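Beta-1,3-1,4-glucanase (Caldicellulosiruptor sp. F32, PDB 5H4R) hydrolyses mixed-linkage beta-1,3-1,4-glucans such as lichenan as a family 5 glycoside hydrolase, and here holds cellotetraose in its substrate cleft. Local coordinates at residues A[104-109]-A[116-121]; A[110-115]-A[146-151]; A[341-346]-A[389-394]. The protein carries 1 engineered substitution. One frame throughout, in Å; residues are numbered along the deposited sequence.

Interaction 1: A[104-109]-A[116-121]; sequences HNHVTG and KRWLDR
H106 and W118 stack face to face in the stretch that joins the second strand of the (beta/alpha)8 barrel, 96-99, to helix 116-131. The imidazole comes from the loop, the indole from the first turn of the helix. At the start of 104-109, H104 turns away to D143, its ND1 hydrogen-bonded to D143 OD1. N105 accepts a hydrogen bond from the backbone of F61 through OD1, and its CB sits 4.0 Å above the plane of the H106 ring, toward the rim, on the face opposite W118. Both faces of the imidazole therefore have a neighbour, one broad and one slight. Its ring lies over the six-membered ring of the indole, centroids 3.5 Å apart and planes only 7° from parallel, while its CB stands over the five-membered ring as a CH-pi contact 3.9 Å from that centroid. W118 reaches it because its CG is anti to the backbone N (chi1 -178°), which carries the indole off the helix toward the loop. The hydrogen bond between H106 ND1 and E69 is likely to limit the imidazole's rotation, and Y72 adds an edge-to-face pair. Past H106 the chain enters strand 107-108, where V107 turns to I114 and I166. The stack is close at its far end as well, with H106 NE2 3.3 Å from W118 CZ2.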
loop_
_atom_site.group_PDB
_atom_site.type_symbol
_atom_site.label_atom_id
_atom_site.label_comp_id
_atom_site.label_asym_id
_atom_site.label_seq_id
_atom_site.Cartn_x
_atom_site.Cartn_y
_atom_site.Cartn_z
ATOM N N HIS A 104 -9.969 13.191 4.042
ATOM C CA HIS A 104 -10.724 14.350 3.560
ATOM C C HIS A 104 -12.110 14.471 4.181
ATOM O O HIS A 104 -12.666 15.582 4.178
ATOM C CB HIS A 104 -10.818 14.348 2.025
ATOM C CG HIS A 104 -11.836 13.406 1.455
ATOM N ND1 HIS A 104 -11.509 12.142 1.008
ATOM C CD2 HIS A 104 -13.158 13.559 1.211
ATOM C CE1 HIS A 104 -12.590 11.551 0.535
ATOM N NE2 HIS A 104 -13.605 12.390 0.640
ATOM N N ASN A 105 -12.689 13.387 4.722
ATOM C CA ASN A 105 -13.950 13.499 5.444
ATOM C C ASN A 105 -13.750 13.877 6.895
ATOM O O ASN A 105 -14.723 13.870 7.663
ATOM C CB ASN A 105 -14.749 12.187 5.383
ATOM C CG ASN A 105 -15.190 11.830 3.987
ATOM O OD1 ASN A 105 -14.855 10.756 3.486
ATOM N ND2 ASN A 105 -15.948 12.713 3.349
ATOM N N HIS A 106 -12.521 14.250 7.268
ATOM C CA HIS A 106 -12.154 14.492 8.652
ATOM C C HIS A 106 -11.352 15.778 8.818
ATOM O O HIS A 106 -10.629 15.925 9.809
ATOM C CB HIS A 106 -11.359 13.296 9.169
ATOM C CG HIS A 106 -12.063 11.997 8.952
ATOM N ND1 HIS A 106 -13.128 11.596 9.731
ATOM C CD2 HIS A 106 -11.890 11.027 8.019
ATOM C CE1 HIS A 106 -13.578 10.434 9.291
ATOM N NE2 HIS A 106 -12.839 10.061 8.254
ATOM N N VAL A 107 -11.474 16.716 7.875
ATOM C CA VAL A 107 -10.751 17.973 7.943
ATOM C C VAL A 107 -11.737 19.128 7.858
ATOM O O VAL A 107 -12.816 19.028 7.262
ATOM C CB VAL A 107 -9.682 18.082 6.831
ATOM C CG1 VAL A 107 -8.617 17.048 7.049
ATOM C CG2 VAL A 107 -10.311 17.956 5.449
ATOM N N THR A 108 -11.373 20.226 8.506
ATOM C CA THR A 108 -12.192 21.420 8.481
ATOM C C THR A 108 -11.282 22.622 8.318
ATOM O O THR A 108 -10.090 22.571 8.624
ATOM C CB THR A 108 -13.031 21.558 9.759
ATOM O OG1 THR A 108 -12.163 21.755 10.877
ATOM C CG2 THR A 108 -13.863 20.315 10.007
ATOM N N GLY A 109 -11.856 23.709 7.818
ATOM C CA GLY A 109 -11.129 24.952 7.699
ATOM C C GLY A 109 -10.237 25.023 6.474
ATOM O O GLY A 109 -9.932 24.028 5.803
ATOM N N LYS A 116 -9.470 16.006 15.843
ATOM C CA LYS A 116 -8.712 15.362 16.909
ATOM C C LYS A 116 -9.221 13.951 17.190
ATOM O O LYS A 116 -8.417 13.040 17.410
ATOM C CB LYS A 116 -8.757 16.200 18.177
ATOM C CG LYS A 116 -7.843 15.661 19.265
ATOM C CD LYS A 116 -7.843 16.569 20.494
ATOM C CE LYS A 116 -6.994 15.993 21.621
ATOM N NZ LYS A 116 -7.491 14.663 22.082
ATOM N N ARG A 117 -10.547 13.748 17.203
ATOM C CA ARG A 117 -11.072 12.422 17.524
ATOM C C ARG A 117 -10.624 11.403 16.495
ATOM O O ARG A 117 -10.276 10.270 16.838
ATOM C CB ARG A 117 -12.603 12.450 17.619
ATOM C CG ARG A 117 -13.081 13.169 18.849
ATOM C CD ARG A 117 -14.584 13.150 18.966
ATOM N NE ARG A 117 -15.116 11.811 19.222
ATOM C CZ ARG A 117 -15.903 11.126 18.390
ATOM N NH1 ARG A 117 -16.276 11.637 17.229
ATOM N NH2 ARG A 117 -16.343 9.926 18.738
ATOM N N TRP A 118 -10.565 11.809 15.236
ATOM C CA TRP A 118 -10.145 10.895 14.178
ATOM C C TRP A 118 -8.669 10.544 14.307
ATOM O O TRP A 118 -8.287 9.366 14.268
ATOM C CB TRP A 118 -10.444 11.526 12.826
ATOM C CG TRP A 118 -10.099 10.663 11.644
ATOM C CD1 TRP A 118 -9.088 10.859 10.759
ATOM C CD2 TRP A 118 -10.800 9.487 11.195
ATOM N NE1 TRP A 118 -9.108 9.887 9.797
ATOM C CE2 TRP A 118 -10.145 9.033 10.041
ATOM C CE3 TRP A 118 -11.920 8.782 11.661
ATOM C CZ2 TRP A 118 -10.564 7.890 9.338
ATOM C CZ3 TRP A 118 -12.330 7.658 10.972
ATOM C CH2 TRP A 118 -11.662 7.237 9.815
ATOM N N LEU A 119 -7.812 11.557 14.453
ATOM C CA LEU A 119 -6.384 11.288 14.566
ATOM C C LEU A 119 -6.070 10.491 15.831
ATOM O O LEU A 119 -5.230 9.577 15.805
ATOM C CB LEU A 119 -5.613 12.609 14.541
ATOM C CG LEU A 119 -4.079 12.513 14.543
ATOM C CD1 LEU A 119 -3.554 11.650 13.405
ATOM C CD2 LEU A 119 -3.532 13.904 14.429
ATOM N N ASP A 120 -6.770 10.784 16.929
ATOM C CA ASP A 120 -6.633 10.003 18.157
ATOM C C ASP A 120 -6.965 8.527 17.925
ATOM O O ASP A 120 -6.272 7.637 18.430
ATOM C CB ASP A 120 -7.555 10.542 19.255
ATOM C CG ASP A 120 -7.134 11.896 19.825
ATOM O OD1 ASP A 120 -6.049 12.430 19.518
ATOM O OD2 ASP A 120 -7.918 12.422 20.653
ATOM N N ARG A 121 -8.044 8.248 17.187
ATOM C CA ARG A 121 -8.428 6.856 16.941
ATOM C C ARG A 121 -7.409 6.142 16.054
ATOM O O ARG A 121 -7.042 4.992 16.329
ATOM C CB ARG A 121 -9.834 6.801 16.340
ATOM C CG ARG A 121 -10.290 5.382 15.967
ATOM C CD ARG A 121 -10.324 4.400 17.154
ATOM N NE ARG A 121 -10.608 3.058 16.656
ATOM C CZ ARG A 121 -10.235 1.927 17.247
ATOM N NH1 ARG A 121 -9.606 1.942 18.423
ATOM N NH2 ARG A 121 -10.517 0.769 16.670
#

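Interaction 2: A[110-115]-A[146-151]; sequences SNFTIS and PGYYYP
F112 meets G147 and Y148 with the rim of its phenyl ring. The carbonyl oxygen of G147 lies at the ring edge, near its plane, with F112 CZ 3.4 Å from G147 O and CE1 equally near. Beside it, F112 CE1 approaches Y148 CD1 at 3.7 Å; the two rings meet rim to rim, their planes at 54° and their centroids 5.9 Å apart, with neither over the face of the other. F112 stands in the turn of the short beta hairpin formed by strands 107-108 and 113-114, and its positive phi of 54° marks a left-handed backbone there. Its CG is anti to the carbonyl carbon (chi1 -51°), which sends the phenyl ring from the turn toward the 146-151 loop. G147 belongs to the loop after barrel strand 135-139; its backbone angles would jam a side chain against the carbonyl of P146. Farther out, Y162 of helix 156-173 pairs edge-to-face with F112 and also meets the ring of Y148, which in turn touches H104 and V107. Q169 of the same helix grips the hairpin twice, giving a hydrogen bond to F112 O and accepting one from I114 N, while S165 bonds N111 O. An alanine at F112 would remove the phenyl ring and would probably leave a gap between hairpin and loop, with Y148 and Y162 losing a shared aromatic neighbour. The ring's C-H edge is slightly positive and faces a carbonyl oxygen, which suggests a weak electrostatic attraction added to the van der Waals contact of two aromatic rims.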
loop_
_atom_site.group_PDB
_atom_site.type_symbol
_atom_site.label_atom_id
_atom_site.label_comp_id
_atom_site.label_asym_id
_atom_site.label_seq_id
_atom_site.Cartn_x
_atom_site.Cartn_y
_atom_site.Cartn_z
ATOM N N SER A 110 -9.773 26.250 6.201
ATOM C CA SER A 110 -8.997 26.477 4.988
ATOM C C SER A 110 -7.644 25.783 5.019
ATOM O O SER A 110 -7.056 25.564 3.954
ATOM C CB SER A 110 -8.800 27.975 4.747
ATOM O OG SER A 110 -8.425 28.644 5.941
ATOM N N ASN A 111 -7.132 25.413 6.193
ATOM C CA ASN A 111 -5.848 24.723 6.244
ATOM C C ASN A 111 -5.983 23.277 6.702
ATOM O O ASN A 111 -5.047 22.711 7.270
ATOM C CB ASN A 111 -4.842 25.475 7.117
ATOM C CG ASN A 111 -3.388 25.105 6.757
ATOM O OD1 ASN A 111 -3.112 24.670 5.631
ATOM N ND2 ASN A 111 -2.471 25.258 7.707
ATOM N N PHE A 112 -7.127 22.654 6.424
ATOM C CA PHE A 112 -7.305 21.203 6.547
ATOM C C PHE A 112 -6.924 20.693 7.938
ATOM O O PHE A 112 -6.129 19.755 8.098
ATOM C CB PHE A 112 -6.496 20.430 5.486
ATOM C CG PHE A 112 -6.697 20.902 4.059
ATOM C CD1 PHE A 112 -7.854 20.594 3.355
ATOM C CD2 PHE A 112 -5.691 21.591 3.403
ATOM C CE1 PHE A 112 -8.022 21.003 2.049
ATOM C CE2 PHE A 112 -5.853 21.996 2.085
ATOM C CZ PHE A 112 -7.015 21.701 1.407
ATOM N N THR A 113 -7.551 21.273 8.946
ATOM C CA THR A 113 -7.328 20.808 10.307
ATOM C C THR A 113 -7.954 19.441 10.483
ATOM O O THR A 113 -9.168 19.295 10.311
ATOM C CB THR A 113 -7.923 21.776 11.321
ATOM O OG1 THR A 113 -7.355 23.072 11.146
ATOM C CG2 THR A 113 -7.628 21.291 12.735
ATOM N N ILE A 114 -7.148 18.464 10.886
ATOM C CA ILE A 114 -7.646 17.105 11.113
ATOM C C ILE A 114 -8.394 17.056 12.439
ATOM O O ILE A 114 -7.908 17.538 13.470
ATOM C CB ILE A 114 -6.497 16.085 11.099
ATOM C CG1 ILE A 114 -5.762 16.087 9.748
ATOM C CG2 ILE A 114 -7.036 14.693 11.384
ATOM C CD1 ILE A 114 -4.453 15.313 9.775
ATOM N N SER A 115 -9.586 16.467 12.402
ATOM C CA SER A 115 -10.358 16.200 13.605
ATOM C C SER A 115 -9.517 15.456 14.631
ATOM O O SER A 115 -8.922 14.417 14.328
ATOM C CB SER A 115 -11.589 15.364 13.258
ATOM O OG SER A 115 -11.998 14.617 14.393
ATOM N N PRO A 146 -10.083 17.139 -6.665
ATOM C CA PRO A 146 -9.779 18.568 -6.641
ATOM C C PRO A 146 -10.184 19.181 -5.305
ATOM O O PRO A 146 -11.242 18.886 -4.758
ATOM C CB PRO A 146 -10.605 19.122 -7.808
ATOM C CG PRO A 146 -10.768 17.943 -8.732
ATOM C CD PRO A 146 -10.935 16.773 -7.814
ATOM N N GLY A 147 -9.312 20.016 -4.762
ATOM C CA GLY A 147 -9.534 20.581 -3.456
ATOM C C GLY A 147 -8.828 19.847 -2.343
ATOM O O GLY A 147 -8.644 20.421 -1.264
ATOM N N TYR A 148 -8.429 18.591 -2.580
ATOM C CA TYR A 148 -7.573 17.866 -1.649
ATOM C C TYR A 148 -6.292 17.541 -2.407
ATOM O O TYR A 148 -5.581 18.465 -2.808
ATOM C CB TYR A 148 -8.327 16.683 -1.035
ATOM C CG TYR A 148 -9.576 17.135 -0.311
ATOM C CD1 TYR A 148 -9.491 17.791 0.908
ATOM C CD2 TYR A 148 -10.828 16.926 -0.846
ATOM C CE1 TYR A 148 -10.628 18.235 1.565
ATOM C CE2 TYR A 148 -11.974 17.357 -0.183
ATOM C CZ TYR A 148 -11.860 18.009 1.015
ATOM O OH TYR A 148 -12.991 18.448 1.683
ATOM N N TYR A 149 -5.975 16.259 -2.624
ATOM C CA TYR A 149 -4.793 15.858 -3.400
ATOM C C TYR A 149 -5.228 15.684 -4.852
ATOM O O TYR A 149 -6.038 14.803 -5.161
ATOM C CB TYR A 149 -4.181 14.561 -2.851
ATOM C CG TYR A 149 -2.857 14.179 -3.486
ATOM C CD1 TYR A 149 -2.779 13.833 -4.832
ATOM C CD2 TYR A 149 -1.670 14.198 -2.741
ATOM C CE1 TYR A 149 -1.576 13.504 -5.419
ATOM C CE2 TYR A 149 -0.467 13.859 -3.326
ATOM C CZ TYR A 149 -0.429 13.508 -4.654
ATOM O OH TYR A 149 0.779 13.176 -5.227
ATOM N N TYR A 150 -4.727 16.534 -5.744
ATOM C CA TYR A 150 -5.002 16.309 -7.158
ATOM C C TYR A 150 -3.783 16.688 -8.005
ATOM O O TYR A 150 -3.335 17.845 -7.973
ATOM C CB TYR A 150 -6.248 17.078 -7.614
ATOM C CG TYR A 150 -6.927 16.407 -8.778
ATOM C CD1 TYR A 150 -7.602 15.188 -8.605
ATOM C CD2 TYR A 150 -6.844 16.936 -10.063
ATOM C CE1 TYR A 150 -8.207 14.549 -9.664
ATOM C CE2 TYR A 150 -7.436 16.305 -11.127
ATOM C CZ TYR A 150 -8.127 15.115 -10.927
ATOM O OH TYR A 150 -8.686 14.517 -12.027
ATOM N N PRO A 151 -3.226 15.749 -8.798
ATOM C CA PRO A 151 -1.918 16.003 -9.439
ATOM C C PRO A 151 -1.994 16.614 -10.833
ATOM O O PRO A 151 -1.695 15.970 -11.847
ATOM C CB PRO A 151 -1.305 14.604 -9.469
ATOM C CG PRO A 151 -2.501 13.709 -9.732
ATOM C CD PRO A 151 -3.617 14.323 -8.912
#

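Interaction 3: A[341-346]-A[389-394]; sequences EFAAYY and SAMMKY
A344 and A390 bring their helices together methyl to methyl, CB to CB 4.0 Å apart, and with side chains this small the two backbones come very near: A344 CA lies 3.7 Å from A390 O. The segment axes approach to 7.6 Å and run nearly parallel, crossing at -19°. Two larger side chains of 389-394 flank this pair. M391 lays its CG against the methyl of A343 at 3.7 Å, then bends at chi3, and its side chain also packs on V347, I49 and F327 of the barrel strand 322-327. Y394 has CG anti to its carbonyl carbon (chi1 -63°), which brings the ring beside A344: CD2 is 3.9 Å from A344 CB and 3.8 Å from A344 O. The phenol OH reaches past the interface to the N-terminal segment, where it is hydrogen-bonded to I28 N and P26 O, and one face of the ring carries CG of the neighbouring K393. A390 also touches V340, one turn before A344. Such close, near-parallel packing joins helices 336-352 and 385-395, which follow the seventh and eighth strands and are neighbours in the outer layer of a (beta/alpha)8 barrel.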
loop_
_atom_site.group_PDB
_atom_site.type_symbol
_atom_site.label_atom_id
_atom_site.label_comp_id
_atom_site.label_asym_id
_atom_site.label_seq_id
_atom_site.Cartn_x
_atom_site.Cartn_y
_atom_site.Cartn_z
ATOM N N GLU A 341 -1.653 -21.012 -4.981
ATOM C CA GLU A 341 -0.456 -21.054 -5.815
ATOM C C GLU A 341 0.020 -19.650 -6.169
ATOM O O GLU A 341 1.227 -19.362 -6.112
ATOM C CB GLU A 341 -0.717 -21.869 -7.076
ATOM C CG GLU A 341 -0.883 -23.355 -6.807
ATOM C CD GLU A 341 -1.178 -24.192 -8.058
ATOM O OE1 GLU A 341 -0.658 -23.879 -9.159
ATOM O OE2 GLU A 341 -1.960 -25.172 -7.941
ATOM N N PHE A 342 -0.916 -18.768 -6.547
ATOM C CA PHE A 342 -0.610 -17.365 -6.809
ATOM C C PHE A 342 0.122 -16.725 -5.637
ATOM O O PHE A 342 1.128 -16.025 -5.825
ATOM C CB PHE A 342 -1.914 -16.607 -7.089
ATOM C CG PHE A 342 -1.791 -15.110 -7.054
ATOM C CD1 PHE A 342 -1.392 -14.393 -8.160
ATOM C CD2 PHE A 342 -2.129 -14.410 -5.894
ATOM C CE1 PHE A 342 -1.296 -12.998 -8.107
ATOM C CE2 PHE A 342 -2.043 -13.031 -5.836
ATOM C CZ PHE A 342 -1.633 -12.320 -6.939
ATOM N N ALA A 343 -0.409 -16.900 -4.426
ATOM C CA ALA A 343 0.128 -16.163 -3.290
ATOM C C ALA A 343 1.529 -16.627 -2.948
ATOM O O ALA A 343 2.416 -15.799 -2.667
ATOM C CB ALA A 343 -0.790 -16.311 -2.073
ATOM N N ALA A 344 1.760 -17.936 -2.987
ATOM C CA ALA A 344 3.096 -18.450 -2.748
ATOM C C ALA A 344 4.060 -17.932 -3.804
ATOM O O ALA A 344 5.178 -17.513 -3.488
ATOM C CB ALA A 344 3.075 -19.978 -2.749
ATOM N N TYR A 345 3.663 -18.002 -5.073
ATOM C CA TYR A 345 4.562 -17.603 -6.146
ATOM C C TYR A 345 4.885 -16.121 -6.062
ATOM O O TYR A 345 6.051 -15.721 -6.178
ATOM C CB TYR A 345 3.954 -17.940 -7.511
ATOM C CG TYR A 345 4.912 -17.646 -8.637
ATOM C CD1 TYR A 345 5.823 -18.608 -9.051
ATOM C CD2 TYR A 345 4.912 -16.421 -9.275
ATOM C CE1 TYR A 345 6.720 -18.350 -10.077
ATOM C CE2 TYR A 345 5.813 -16.153 -10.323
ATOM C CZ TYR A 345 6.708 -17.114 -10.704
ATOM O OH TYR A 345 7.594 -16.870 -11.725
ATOM N N TYR A 346 3.856 -15.286 -5.870
ATOM C CA TYR A 346 4.039 -13.844 -5.846
ATOM C C TYR A 346 5.006 -13.448 -4.734
ATOM O O TYR A 346 5.956 -12.691 -4.964
ATOM C CB TYR A 346 2.684 -13.180 -5.676
ATOM C CG TYR A 346 2.637 -11.700 -5.922
ATOM C CD1 TYR A 346 3.195 -10.803 -5.013
ATOM C CD2 TYR A 346 1.965 -11.184 -7.013
ATOM C CE1 TYR A 346 3.112 -9.431 -5.223
ATOM C CE2 TYR A 346 1.893 -9.808 -7.234
ATOM C CZ TYR A 346 2.469 -8.953 -6.332
ATOM O OH TYR A 346 2.374 -7.598 -6.525
ATOM N N SER A 389 -0.706 -19.388 4.874
ATOM C CA SER A 389 0.402 -20.326 5.000
ATOM C C SER A 389 1.253 -20.346 3.742
ATOM O O SER A 389 2.483 -20.513 3.816
ATOM C CB SER A 389 -0.126 -21.727 5.289
ATOM O OG SER A 389 -0.684 -21.770 6.575
ATOM N N ALA A 390 0.614 -20.204 2.583
ATOM C CA ALA A 390 1.348 -20.164 1.320
ATOM C C ALA A 390 2.316 -18.991 1.295
ATOM O O ALA A 390 3.466 -19.129 0.853
ATOM C CB ALA A 390 0.369 -20.070 0.147
ATOM N N MET A 391 1.870 -17.832 1.779
ATOM C CA MET A 391 2.733 -16.664 1.816
ATOM C C MET A 391 3.825 -16.849 2.850
ATOM O O MET A 391 4.982 -16.497 2.609
ATOM C CB MET A 391 1.902 -15.419 2.096
ATOM C CG MET A 391 0.909 -15.153 0.981
ATOM S SD MET A 391 0.161 -13.541 1.094
ATOM C CE MET A 391 -0.907 -13.750 2.531
ATOM N N MET A 392 3.479 -17.402 4.011
ATOM C CA MET A 392 4.465 -17.472 5.083
ATOM C C MET A 392 5.607 -18.410 4.732
ATOM O O MET A 392 6.732 -18.230 5.226
ATOM C CB MET A 392 3.790 -17.903 6.374
ATOM C CG MET A 392 2.798 -16.921 6.875
ATOM S SD MET A 392 3.548 -15.297 7.150
ATOM C CE MET A 392 2.042 -14.322 7.198
ATOM N N LYS A 393 5.329 -19.424 3.906
ATOM C CA LYS A 393 6.353 -20.370 3.489
ATOM C C LYS A 393 7.515 -19.679 2.792
ATOM O O LYS A 393 8.660 -20.121 2.924
ATOM C CB LYS A 393 5.737 -21.417 2.569
ATOM C CG LYS A 393 6.699 -22.501 2.115
ATOM C CD LYS A 393 5.948 -23.575 1.326
ATOM C CE LYS A 393 6.886 -24.648 0.772
ATOM N NZ LYS A 393 7.589 -25.378 1.855
ATOM N N TYR A 394 7.244 -18.590 2.068
ATOM C CA TYR A 394 8.247 -17.940 1.235
ATOM C C TYR A 394 8.560 -16.502 1.633
ATOM O O TYR A 394 9.401 -15.881 0.992
ATOM C CB TYR A 394 7.811 -17.978 -0.243
ATOM C CG TYR A 394 7.708 -19.416 -0.732
ATOM C CD1 TYR A 394 8.843 -20.138 -0.971
ATOM C CD2 TYR A 394 6.475 -20.040 -0.912
ATOM C CE1 TYR A 394 8.786 -21.470 -1.399
ATOM C CE2 TYR A 394 6.397 -21.382 -1.331
ATOM C CZ TYR A 394 7.550 -22.079 -1.581
ATOM O OH TYR A 394 7.522 -23.413 -1.992
#

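Interactions 1 and 2 form one continuous cluster, their centres 11 Å apart and their segments alternating along the chain. The hairpin joins them: H106 O lies 2.8 Å from S115 N and T108 O 2.9 Å from T113 N, probable backbone hydrogen bonds. E69 ties them further, bonding both H106 ND1 and S115 OG, while S115 OG caps helix 116-131 at W118 N. Interaction 3 lies on the opposite side of the chain's centre, its own centre about 37 and 39 Å from those of the other two. None of the three lines the glycan pocket, formed by residues such as W76, H141 and W360; the side chain of W118 is about 13 Å from a bound beta-D-glucopyranose unit.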